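Local coordinates for protein putative polysaccharide deacetylase (Bdellovibrio bacteriovorus HD100, PDB 5JP6) that probably removes acetyl groups from peptidoglycan as a zinc-dependent carbohydrate esterase of family 4, in a predatory bacterium, at residues Ile26-Asp36 with Ser49-Trp60; Val166-Asp177 with Gly328-Ile337. The protein carries 1 engineered substitution. All blocks are in the same frame, centred on the assembly; numbering follows the deposited sequence.

Interaction 1. Residues Ile26-Asp36 with Ser49-Trp60; sequences IGSSVRQAVSD and SEANPEALFANW
Ala51 CB sits against the helix 26-36 backbone, 3.6 Å from Ala33 N, and the backbones draw nearest here, Ala33 CA and Ala51 CA 4.8 Å apart. Ala33 answers with its own methyl: Ala33 CB lies 3.2 Å from Ala51 O and also meets Leu56 CD1. The extended Gln32 chain runs past the Ala51 methyl, laid alongside it from CB out to the amide. Leu56 straddles Ser29: its CD1 branch touches the carbonyl Ser29 O, while CD2 packs on Ser29 CB at 3.8 Å. One turn on, the Trp60 indole takes Ile26 CG1, Ser29 CB and Val30 CG2 at a slant, its CG placed opposite the carbonyl carbon (chi1 -70°) so that the ring reaches across to helix 26-36. The pair makes an antiparallel helical hairpin, with short axes 10.7 Å apart at 163°, joined through helix 43-47. Asn52 is the N-cap of the returning helix, its OD1 accepting from Glu54 N. Behind the apolar contacts, Leu78 of helix 71-83 touches both Ile26 and Trp60, and Phe93 covers Ala33 and Pro53. The other side is polar and more open. There, a water bridges Ser29 OG and Trp60 NE1, the latter bond weak. At the far end Asp36 OD2 accepts from Ser49 OG at 2.8 Å on its anti lone pair, and the same hydroxyl, gripped by a second bond, accepts from Ala51 N (N-H...O angle 157°), closing an ST turn. Exposed Glu50 only skirts the margin there.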
loop_
_atom_site.group_PDB
_atom_site.type_symbol
_atom_site.label_atom_id
_atom_site.label_comp_id
_atom_site.label_asym_id
_atom_site.label_seq_id
_atom_site.Cartn_x
_atom_site.Cartn_y
_atom_site.Cartn_z
ATOM N N ILE A 26 -6.819 -16.538 20.706
ATOM C CA ILE A 26 -5.814 -15.618 20.167
ATOM C C ILE A 26 -4.723 -16.385 19.401
ATOM O O ILE A 26 -4.389 -16.006 18.293
ATOM C CB ILE A 26 -5.216 -14.714 21.266
ATOM C CG1 ILE A 26 -6.268 -13.686 21.721
ATOM C CG2 ILE A 26 -3.933 -14.040 20.792
ATOM C CD1 ILE A 26 -5.895 -12.972 23.013
ATOM N N GLY A 27 -4.203 -17.482 19.957
ATOM C CA GLY A 27 -3.165 -18.247 19.275
ATOM C C GLY A 27 -3.684 -18.847 17.988
ATOM O O GLY A 27 -3.006 -18.840 16.967
ATOM N N SER A 28 -4.901 -19.374 18.032
ATOM C CA SER A 28 -5.518 -19.940 16.840
ATOM C C SER A 28 -5.633 -18.885 15.723
ATOM O O SER A 28 -5.297 -19.158 14.570
ATOM C CB SER A 28 -6.860 -20.581 17.199
ATOM O OG SER A 28 -7.735 -20.640 16.094
ATOM N N SER A 29 -6.075 -17.677 16.080
ATOM C CA SER A 29 -6.225 -16.573 15.115
ATOM C C SER A 29 -4.846 -16.158 14.573
ATOM O O SER A 29 -4.692 -15.920 13.359
ATOM C CB SER A 29 -7.024 -15.380 15.699
ATOM O OG SER A 29 -8.432 -15.674 15.699
ATOM N N VAL A 30 -3.840 -16.079 15.450
ATOM C CA VAL A 30 -2.488 -15.714 14.988
ATOM C C VAL A 30 -1.946 -16.738 13.957
ATOM O O VAL A 30 -1.486 -16.381 12.846
ATOM C CB VAL A 30 -1.484 -15.536 16.142
ATOM C CG1 VAL A 30 -0.064 -15.387 15.593
ATOM C CG2 VAL A 30 -1.856 -14.324 16.984
ATOM N N ARG A 31 -2.025 -18.006 14.316
ATOM C CA ARG A 31 -1.635 -19.072 13.400
ATOM C C ARG A 31 -2.472 -19.053 12.100
ATOM O O ARG A 31 -1.941 -19.305 11.029
ATOM C CB ARG A 31 -1.698 -20.437 14.098
ATOM C CG ARG A 31 -0.515 -20.685 15.020
ATOM C CD ARG A 31 -0.563 -22.101 15.568
ATOM N NE ARG A 31 -1.718 -22.232 16.449
ATOM C CZ ARG A 31 -1.756 -21.789 17.697
ATOM N NH1 ARG A 31 -0.681 -21.205 18.245
ATOM N NH2 ARG A 31 -2.873 -21.938 18.405
ATOM N N GLN A 32 -3.756 -18.705 12.194
ATOM C CA GLN A 32 -4.646 -18.658 11.017
ATOM C C GLN A 32 -4.282 -17.550 10.007
ATOM O O GLN A 32 -4.353 -17.719 8.772
ATOM C CB GLN A 32 -6.097 -18.494 11.451
ATOM C CG GLN A 32 -7.064 -18.603 10.281
ATOM C CD GLN A 32 -8.493 -18.325 10.663
ATOM O OE1 GLN A 32 -8.788 -18.035 11.818
ATOM N NE2 GLN A 32 -9.396 -18.399 9.684
ATOM N N ALA A 33 -3.876 -16.422 10.536
ATOM C CA ALA A 33 -3.408 -15.313 9.683
ATOM C C ALA A 33 -2.217 -15.760 8.826
ATOM O O ALA A 33 -2.158 -15.562 7.611
ATOM C CB ALA A 33 -3.008 -14.142 10.546
ATOM N N VAL A 34 -1.268 -16.386 9.500
ATOM C CA VAL A 34 -0.055 -16.876 8.853
ATOM C C VAL A 34 -0.416 -17.942 7.796
ATOM O O VAL A 34 0.051 -17.876 6.638
ATOM C CB VAL A 34 0.941 -17.436 9.891
ATOM C CG1 VAL A 34 2.138 -18.071 9.203
ATOM C CG2 VAL A 34 1.410 -16.333 10.820
ATOM N N SER A 35 -1.223 -18.919 8.201
ATOM C CA SER A 35 -1.702 -19.966 7.287
ATOM C C SER A 35 -2.453 -19.418 6.067
ATOM O O SER A 35 -2.188 -19.836 4.937
ATOM C CB SER A 35 -2.647 -20.936 8.025
ATOM O OG SER A 35 -3.188 -21.887 7.095
ATOM N N ASP A 36 -3.403 -18.504 6.303
ATOM C CA ASP A 36 -4.213 -17.936 5.204
ATOM C C ASP A 36 -3.331 -17.101 4.264
ATOM O O ASP A 36 -3.537 -17.095 3.048
ATOM C CB ASP A 36 -5.347 -17.043 5.713
ATOM C CG ASP A 36 -6.495 -17.804 6.309
ATOM O OD1 ASP A 36 -6.417 -19.044 6.367
ATOM O OD2 ASP A 36 -7.491 -17.148 6.708
ATOM N N SER A 49 -9.858 -13.346 3.520
ATOM C CA SER A 49 -9.524 -14.001 4.797
ATOM C C SER A 49 -10.235 -13.394 5.973
ATOM O O SER A 49 -10.410 -12.183 6.021
ATOM C CB SER A 49 -8.035 -13.926 5.096
ATOM O OG SER A 49 -7.762 -14.428 6.394
ATOM N N GLU A 50 -10.588 -14.241 6.940
ATOM C CA GLU A 50 -11.206 -13.802 8.183
ATOM C C GLU A 50 -10.193 -13.492 9.276
ATOM O O GLU A 50 -10.555 -12.964 10.351
ATOM C CB GLU A 50 -12.186 -14.878 8.683
ATOM C CG GLU A 50 -13.325 -15.173 7.714
ATOM C CD GLU A 50 -14.326 -16.160 8.281
ATOM O OE1 GLU A 50 -14.854 -15.892 9.384
ATOM O OE2 GLU A 50 -14.582 -17.205 7.631
ATOM N N ALA A 51 -8.936 -13.810 9.008
ATOM C CA ALA A 51 -7.860 -13.605 9.963
ATOM C C ALA A 51 -6.868 -12.583 9.440
ATOM O O ALA A 51 -5.677 -12.666 9.735
ATOM C CB ALA A 51 -7.164 -14.919 10.259
ATOM N N ASN A 52 -7.349 -11.599 8.680
ATOM C CA ASN A 52 -6.483 -10.496 8.308
ATOM C C ASN A 52 -6.032 -9.762 9.595
ATOM O O ASN A 52 -6.849 -9.395 10.426
ATOM C CB ASN A 52 -7.202 -9.527 7.408
ATOM C CG ASN A 52 -6.325 -8.373 7.009
ATOM O OD1 ASN A 52 -6.155 -7.409 7.756
ATOM N ND2 ASN A 52 -5.801 -8.441 5.823
ATOM N N PRO A 53 -4.730 -9.532 9.765
ATOM C CA PRO A 53 -4.290 -8.935 11.035
ATOM C C PRO A 53 -4.980 -7.617 11.391
ATOM O O PRO A 53 -5.261 -7.395 12.566
ATOM C CB PRO A 53 -2.794 -8.724 10.807
ATOM C CG PRO A 53 -2.429 -9.845 9.878
ATOM C CD PRO A 53 -3.588 -9.929 8.914
ATOM N N GLU A 54 -5.270 -6.777 10.406
ATOM C CA GLU A 54 -5.960 -5.512 10.696
ATOM C C GLU A 54 -7.339 -5.803 11.325
ATOM O O GLU A 54 -7.742 -5.174 12.329
ATOM C CB GLU A 54 -6.154 -4.690 9.430
ATOM C CG GLU A 54 -6.642 -3.267 9.685
ATOM C CD GLU A 54 -6.718 -2.437 8.430
ATOM O OE1 GLU A 54 -6.627 -3.027 7.333
ATOM O OE2 GLU A 54 -6.853 -1.201 8.542
ATOM N N ALA A 55 -8.056 -6.745 10.725
ATOM C CA ALA A 55 -9.384 -7.132 11.233
ATOM C C ALA A 55 -9.260 -7.780 12.609
ATOM O O ALA A 55 -10.077 -7.494 13.507
ATOM C CB ALA A 55 -10.082 -8.090 10.285
ATOM N N LEU A 56 -8.248 -8.652 12.782
ATOM C CA LEU A 56 -8.045 -9.350 14.077
ATOM C C LEU A 56 -7.834 -8.308 15.193
ATOM O O LEU A 56 -8.459 -8.366 16.269
ATOM C CB LEU A 56 -6.830 -10.271 14.015
ATOM C CG LEU A 56 -6.952 -11.545 13.177
ATOM C CD1 LEU A 56 -5.660 -12.334 13.273
ATOM C CD2 LEU A 56 -8.138 -12.381 13.664
ATOM N N PHE A 57 -6.964 -7.338 14.945
ATOM C CA PHE A 57 -6.672 -6.316 15.970
ATOM C C PHE A 57 -7.848 -5.361 16.185
ATOM O O PHE A 57 -8.062 -4.945 17.314
ATOM C CB PHE A 57 -5.371 -5.537 15.689
ATOM C CG PHE A 57 -4.138 -6.157 16.274
ATOM C CD1 PHE A 57 -3.582 -7.248 15.585
ATOM C CD2 PHE A 57 -3.542 -5.734 17.438
ATOM C CE1 PHE A 57 -2.438 -7.866 16.070
ATOM C CE2 PHE A 57 -2.402 -6.360 17.910
ATOM C CZ PHE A 57 -1.859 -7.423 17.218
ATOM N N ALA A 58 -8.627 -5.043 15.145
ATOM C CA ALA A 58 -9.809 -4.220 15.366
ATOM C C ALA A 58 -10.756 -4.960 16.316
ATOM O O ALA A 58 -11.300 -4.393 17.266
ATOM C CB ALA A 58 -10.505 -3.885 14.064
ATOM N N ASN A 59 -10.933 -6.250 16.102
ATOM C CA ASN A 59 -11.796 -7.013 16.991
ATOM C C ASN A 59 -11.218 -7.125 18.395
ATOM O O ASN A 59 -11.949 -6.998 19.361
ATOM C CB ASN A 59 -12.032 -8.409 16.445
ATOM C CG ASN A 59 -12.898 -9.241 17.372
ATOM O OD1 ASN A 59 -14.070 -8.915 17.621
ATOM N ND2 ASN A 59 -12.321 -10.269 17.941
ATOM N N TRP A 60 -9.910 -7.357 18.507
ATOM C CA TRP A 60 -9.272 -7.413 19.835
ATOM C C TRP A 60 -9.364 -6.075 20.568
ATOM O O TRP A 60 -9.568 -6.054 21.767
ATOM C CB TRP A 60 -7.807 -7.914 19.773
ATOM C CG TRP A 60 -7.727 -9.369 19.421
ATOM C CD1 TRP A 60 -8.608 -10.366 19.810
ATOM C CD2 TRP A 60 -6.717 -10.014 18.653
ATOM N NE1 TRP A 60 -8.214 -11.566 19.302
ATOM C CE2 TRP A 60 -7.064 -11.391 18.581
ATOM C CE3 TRP A 60 -5.562 -9.574 18.003
ATOM C CZ2 TRP A 60 -6.292 -12.327 17.897
ATOM C CZ3 TRP A 60 -4.798 -10.504 17.325
ATOM C CH2 TRP A 60 -5.164 -11.875 17.269
HETATM O O HOH W 1 -9.422 -13.776 17.517
#

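Interaction 2. Residues Val166-Asp177 with Gly328-Ile337; sequences VARKEVVLTFDD and GRGIVLFHDI. With ZN (zinc ion), chain B.
Asp177 OD2 binds the zinc at 2.4 Å and lies at the edge of the His335 imidazole, near its plane, 3.4 Å from His335 CD2; carboxylate and imidazole run side by side with their planes 32° apart. Ile337 packs its CD1 on Asp177 CB from the other segment. His227 and Tyr280 complete the metal site seen here, and His335 NE2 is hydrogen-bonded to Tyr280 OH. Next to it, Asp176 puts CB by the imidazole and OD2 over Leu333 CD1, while its OD1 is salt-bridged to Arg277. What positions these groups is a pair of parallel strands. Asp176 N donates to Phe334 O at 2.9 Å, and further back Val332 N reaches Val172 O almost straight, at 178°. Val332 O takes two bonds, from Thr174 N and, at 2.7 Å, from Thr174 OG1, because chi1 of 77° tucks that hydroxyl between backbone N and carbonyl. On the opposite face from Asp176 and His335, the Phe175 and Phe334 rings are near parallel but slid apart, centroids 5.5 Å apart. At the far end Lys169 N donates to Gly328 O at 3.0 Å. The C-terminal ends of the two strands carry the metal site, consistent with the NodB-type deacetylase fold. On the edge away from 330-335, strand 170-176 pairs first with 358-364 and then with 199-202; strand 303-304 pairs with 330-335, and helix 339-354 covers Val171, Leu173, Phe175 and Phe334.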
loop_
_atom_site.group_PDB
_atom_site.type_symbol
_atom_site.label_atom_id
_atom_site.label_comp_id
_atom_site.label_asym_id
_atom_site.label_seq_id
_atom_site.Cartn_x
_atom_site.Cartn_y
_atom_site.Cartn_z
ATOM N N VAL A 166 0.530 2.554 -22.235
ATOM C CA VAL A 166 1.938 2.892 -22.284
ATOM C C VAL A 166 2.683 2.064 -23.348
ATOM O O VAL A 166 2.160 1.062 -23.870
ATOM C CB VAL A 166 2.627 2.741 -20.916
ATOM C CG1 VAL A 166 1.963 3.652 -19.882
ATOM C CG2 VAL A 166 2.625 1.302 -20.455
ATOM N N ALA A 167 3.905 2.493 -23.664
ATOM C CA ALA A 167 4.743 1.838 -24.690
ATOM C C ALA A 167 5.436 0.584 -24.139
ATOM O O ALA A 167 5.476 0.369 -22.910
ATOM C CB ALA A 167 5.760 2.819 -25.257
ATOM N N ARG A 168 6.025 -0.213 -25.038
ATOM C CA ARG A 168 6.845 -1.339 -24.604
ATOM C C ARG A 168 7.943 -0.805 -23.654
ATOM O O ARG A 168 8.527 0.288 -23.865
ATOM C CB ARG A 168 7.450 -2.116 -25.780
ATOM C CG ARG A 168 8.471 -1.352 -26.611
ATOM C CD ARG A 168 9.106 -2.223 -27.727
ATOM N NE ARG A 168 9.795 -3.416 -27.210
ATOM C CZ ARG A 168 11.049 -3.448 -26.750
ATOM N NH1 ARG A 168 11.799 -2.345 -26.726
ATOM N NH2 ARG A 168 11.558 -4.596 -26.305
ATOM N N LYS A 169 8.176 -1.586 -22.603
ATOM C CA LYS A 169 9.205 -1.339 -21.591
ATOM C C LYS A 169 8.961 -0.082 -20.761
ATOM O O LYS A 169 9.868 0.457 -20.128
ATOM C CB LYS A 169 10.620 -1.422 -22.165
ATOM C CG LYS A 169 10.846 -2.791 -22.811
ATOM C CD LYS A 169 12.274 -3.111 -23.065
ATOM C CE LYS A 169 12.888 -3.720 -21.837
ATOM N NZ LYS A 169 14.253 -4.193 -22.165
ATOM N N GLU A 170 7.700 0.328 -20.723
ATOM C CA GLU A 170 7.259 1.378 -19.800
ATOM C C GLU A 170 6.411 0.759 -18.704
ATOM O O GLU A 170 5.503 -0.032 -18.991
ATOM C CB GLU A 170 6.487 2.466 -20.538
ATOM C CG GLU A 170 7.338 3.286 -21.486
ATOM C CD GLU A 170 6.610 4.429 -22.167
ATOM O OE1 GLU A 170 5.348 4.431 -22.214
ATOM O OE2 GLU A 170 7.317 5.343 -22.640
ATOM N N VAL A 171 6.680 1.170 -17.453
ATOM C CA VAL A 171 5.878 0.738 -16.320
ATOM C C VAL A 171 5.440 1.933 -15.487
ATOM O O VAL A 171 6.154 2.936 -15.358
ATOM C CB VAL A 171 6.575 -0.306 -15.447
ATOM C CG1 VAL A 171 6.851 -1.574 -16.227
ATOM C CG2 VAL A 171 7.867 0.240 -14.858
ATOM N N VAL A 172 4.226 1.819 -14.971
ATOM C CA VAL A 172 3.627 2.819 -14.095
ATOM C C VAL A 172 3.604 2.213 -12.702
ATOM O O VAL A 172 3.064 1.135 -12.496
ATOM C CB VAL A 172 2.185 3.162 -14.523
ATOM C CG1 VAL A 172 1.580 4.252 -13.657
ATOM C CG2 VAL A 172 2.101 3.555 -15.966
ATOM N N LEU A 173 4.243 2.901 -11.779
ATOM C CA LEU A 173 4.312 2.405 -10.436
ATOM C C LEU A 173 3.178 2.964 -9.579
ATOM O O LEU A 173 2.992 4.194 -9.504
ATOM C CB LEU A 173 5.647 2.789 -9.818
ATOM C CG LEU A 173 6.892 2.322 -10.590
ATOM C CD1 LEU A 173 8.121 2.656 -9.792
ATOM C CD2 LEU A 173 6.835 0.830 -10.962
ATOM N N THR A 174 2.387 2.077 -8.980
ATOM C CA THR A 174 1.245 2.475 -8.203
ATOM C C THR A 174 1.248 1.875 -6.819
ATOM O O THR A 174 1.678 0.730 -6.612
ATOM C CB THR A 174 -0.082 2.220 -8.957
ATOM O OG1 THR A 174 -0.435 0.823 -8.911
ATOM C CG2 THR A 174 -0.038 2.695 -10.379
ATOM N N PHE A 175 0.802 2.686 -5.868
ATOM C CA PHE A 175 0.885 2.333 -4.454
ATOM C C PHE A 175 -0.469 2.548 -3.796
ATOM O O PHE A 175 -0.975 3.673 -3.768
ATOM C CB PHE A 175 1.923 3.212 -3.744
ATOM C CG PHE A 175 3.337 2.959 -4.211
ATOM C CD1 PHE A 175 4.097 1.967 -3.648
ATOM C CD2 PHE A 175 3.867 3.709 -5.233
ATOM C CE1 PHE A 175 5.376 1.716 -4.107
ATOM C CE2 PHE A 175 5.152 3.467 -5.698
ATOM C CZ PHE A 175 5.899 2.454 -5.131
ATOM N N ASP A 176 -1.014 1.467 -3.248
ATOM C CA ASP A 176 -2.309 1.505 -2.547
ATOM C C ASP A 176 -2.199 1.533 -1.040
ATOM O O ASP A 176 -1.295 0.905 -0.479
ATOM C CB ASP A 176 -3.121 0.250 -2.899
ATOM C CG ASP A 176 -3.721 0.277 -4.267
ATOM O OD1 ASP A 176 -3.469 1.212 -5.063
ATOM O OD2 ASP A 176 -4.495 -0.672 -4.560
ATOM N N ASP A 177 -3.185 2.195 -0.449
ATOM C CA ASP A 177 -3.569 2.094 0.962
ATOM C C ASP A 177 -2.827 2.929 1.962
ATOM O O ASP A 177 -3.148 2.891 3.143
ATOM C CB ASP A 177 -3.615 0.639 1.382
ATOM C CG ASP A 177 -4.696 -0.079 0.669
ATOM O OD1 ASP A 177 -5.686 0.596 0.283
ATOM O OD2 ASP A 177 -4.594 -1.250 0.455
ATOM N N GLY A 328 5.891 -7.133 -19.914
ATOM C CA GLY A 328 6.638 -6.249 -20.803
ATOM C C GLY A 328 6.400 -4.764 -20.644
ATOM O O GLY A 328 7.210 -3.945 -21.089
ATOM N N ARG A 329 5.233 -4.419 -20.091
ATOM C CA ARG A 329 4.830 -3.030 -19.872
ATOM C C ARG A 329 3.586 -3.030 -18.992
ATOM O O ARG A 329 2.916 -4.061 -18.835
ATOM C CB ARG A 329 4.484 -2.333 -21.202
ATOM C CG ARG A 329 3.097 -2.711 -21.709
ATOM C CD ARG A 329 2.829 -2.058 -23.043
ATOM N NE ARG A 329 3.477 -2.739 -24.140
ATOM C CZ ARG A 329 3.420 -2.309 -25.398
ATOM N NH1 ARG A 329 2.784 -1.184 -25.694
ATOM N NH2 ARG A 329 4.009 -2.997 -26.348
ATOM N N GLY A 330 3.262 -1.869 -18.440
ATOM C CA GLY A 330 1.959 -1.697 -17.807
ATOM C C GLY A 330 2.029 -1.104 -16.440
ATOM O O GLY A 330 2.892 -0.284 -16.172
ATOM N N ILE A 331 1.039 -1.459 -15.627
ATOM C CA ILE A 331 0.789 -0.845 -14.335
ATOM C C ILE A 331 1.097 -1.855 -13.250
ATOM O O ILE A 331 0.541 -2.959 -13.242
ATOM C CB ILE A 331 -0.655 -0.336 -14.211
ATOM C CG1 ILE A 331 -0.916 0.776 -15.225
ATOM C CG2 ILE A 331 -0.958 0.137 -12.789
ATOM C CD1 ILE A 331 -2.346 1.255 -15.282
ATOM N N VAL A 332 1.996 -1.460 -12.343
ATOM C CA VAL A 332 2.430 -2.320 -11.239
ATOM C C VAL A 332 1.661 -1.983 -9.975
ATOM O O VAL A 332 1.596 -0.802 -9.603
ATOM C CB VAL A 332 3.932 -2.127 -10.942
ATOM C CG1 VAL A 332 4.403 -3.130 -9.869
ATOM C CG2 VAL A 332 4.755 -2.262 -12.214
ATOM N N LEU A 333 1.161 -3.008 -9.298
ATOM C CA LEU A 333 0.485 -2.837 -8.003
ATOM C C LEU A 333 1.432 -3.118 -6.825
ATOM O O LEU A 333 1.851 -4.273 -6.642
ATOM C CB LEU A 333 -0.699 -3.796 -7.897
ATOM C CG LEU A 333 -1.452 -3.747 -6.576
ATOM C CD1 LEU A 333 -2.084 -2.376 -6.301
ATOM C CD2 LEU A 333 -2.515 -4.845 -6.513
ATOM N N PHE A 334 1.683 -2.070 -6.029
ATOM C CA PHE A 334 2.446 -2.133 -4.755
ATOM C C PHE A 334 1.470 -1.557 -3.694
ATOM O O PHE A 334 0.478 -0.877 -3.995
ATOM C CB PHE A 334 3.723 -1.303 -4.771
ATOM C CG PHE A 334 4.884 -1.902 -5.544
ATOM C CD1 PHE A 334 5.480 -3.135 -5.157
ATOM C CD2 PHE A 334 5.429 -1.206 -6.606
ATOM C CE1 PHE A 334 6.575 -3.600 -5.837
ATOM C CE2 PHE A 334 6.555 -1.674 -7.261
ATOM C CZ PHE A 334 7.089 -2.873 -6.891
ATOM N N HIS A 335 1.859 -1.761 -2.439
ATOM C CA HIS A 335 1.235 -1.096 -1.285
ATOM C C HIS A 335 2.314 -0.374 -0.494
ATOM O O HIS A 335 3.254 -1.018 -0.020
ATOM C CB HIS A 335 0.518 -2.121 -0.417
ATOM C CG HIS A 335 -0.595 -2.834 -1.119
ATOM N ND1 HIS A 335 -0.355 -3.890 -1.976
ATOM C CD2 HIS A 335 -1.932 -2.579 -1.179
ATOM C CE1 HIS A 335 -1.513 -4.265 -2.508
ATOM N NE2 HIS A 335 -2.470 -3.486 -2.035
ATOM N N ASP A 336 2.183 0.948 -0.324
ATOM C CA ASP A 336 3.229 1.703 0.391
ATOM C C ASP A 336 3.075 1.472 1.920
ATOM O O ASP A 336 3.955 1.869 2.681
ATOM C CB ASP A 336 3.340 3.191 0.017
ATOM C CG ASP A 336 2.049 3.946 0.151
ATOM O OD1 ASP A 336 1.013 3.404 -0.306
ATOM O OD2 ASP A 336 2.047 5.084 0.693
ATOM N N ILE A 337 2.025 0.786 2.353
ATOM C CA ILE A 337 1.890 0.346 3.751
ATOM C C ILE A 337 2.579 -0.993 4.040
ATOM O O ILE A 337 2.577 -1.468 5.182
ATOM C CB ILE A 337 0.404 0.299 4.200
ATOM C CG1 ILE A 337 -0.392 -0.722 3.399
ATOM C CG2 ILE A 337 -0.231 1.677 4.073
ATOM C CD1 ILE A 337 -1.703 -1.095 4.010
HETATM ZN ZN ZN B . -6.111 -1.858 -1.312
HETATM O O HOH W 2 -1.114 4.864 -1.160
#

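In the fold
The two contacts lie on opposite sides of the chain's centre, with their centres 29 Å apart and their nearest atoms about 6 Å apart, so they do not touch. In sequence they follow in series: the helical hairpin of interaction 1 closes before the strands of interaction 2 begin. Interaction 2 carries the metal site itself. Interaction 1 only approaches it, the Pro53 side chain lying about 13 Å from the zinc and the Ser49 side chain about 12 Å from that of Tyr280. Helix 94-98 connects the two regions, since Glu96 touches Pro53 and Asn95 ND2 is hydrogen-bonded to Ile337 O beside the zinc ligand Asp177.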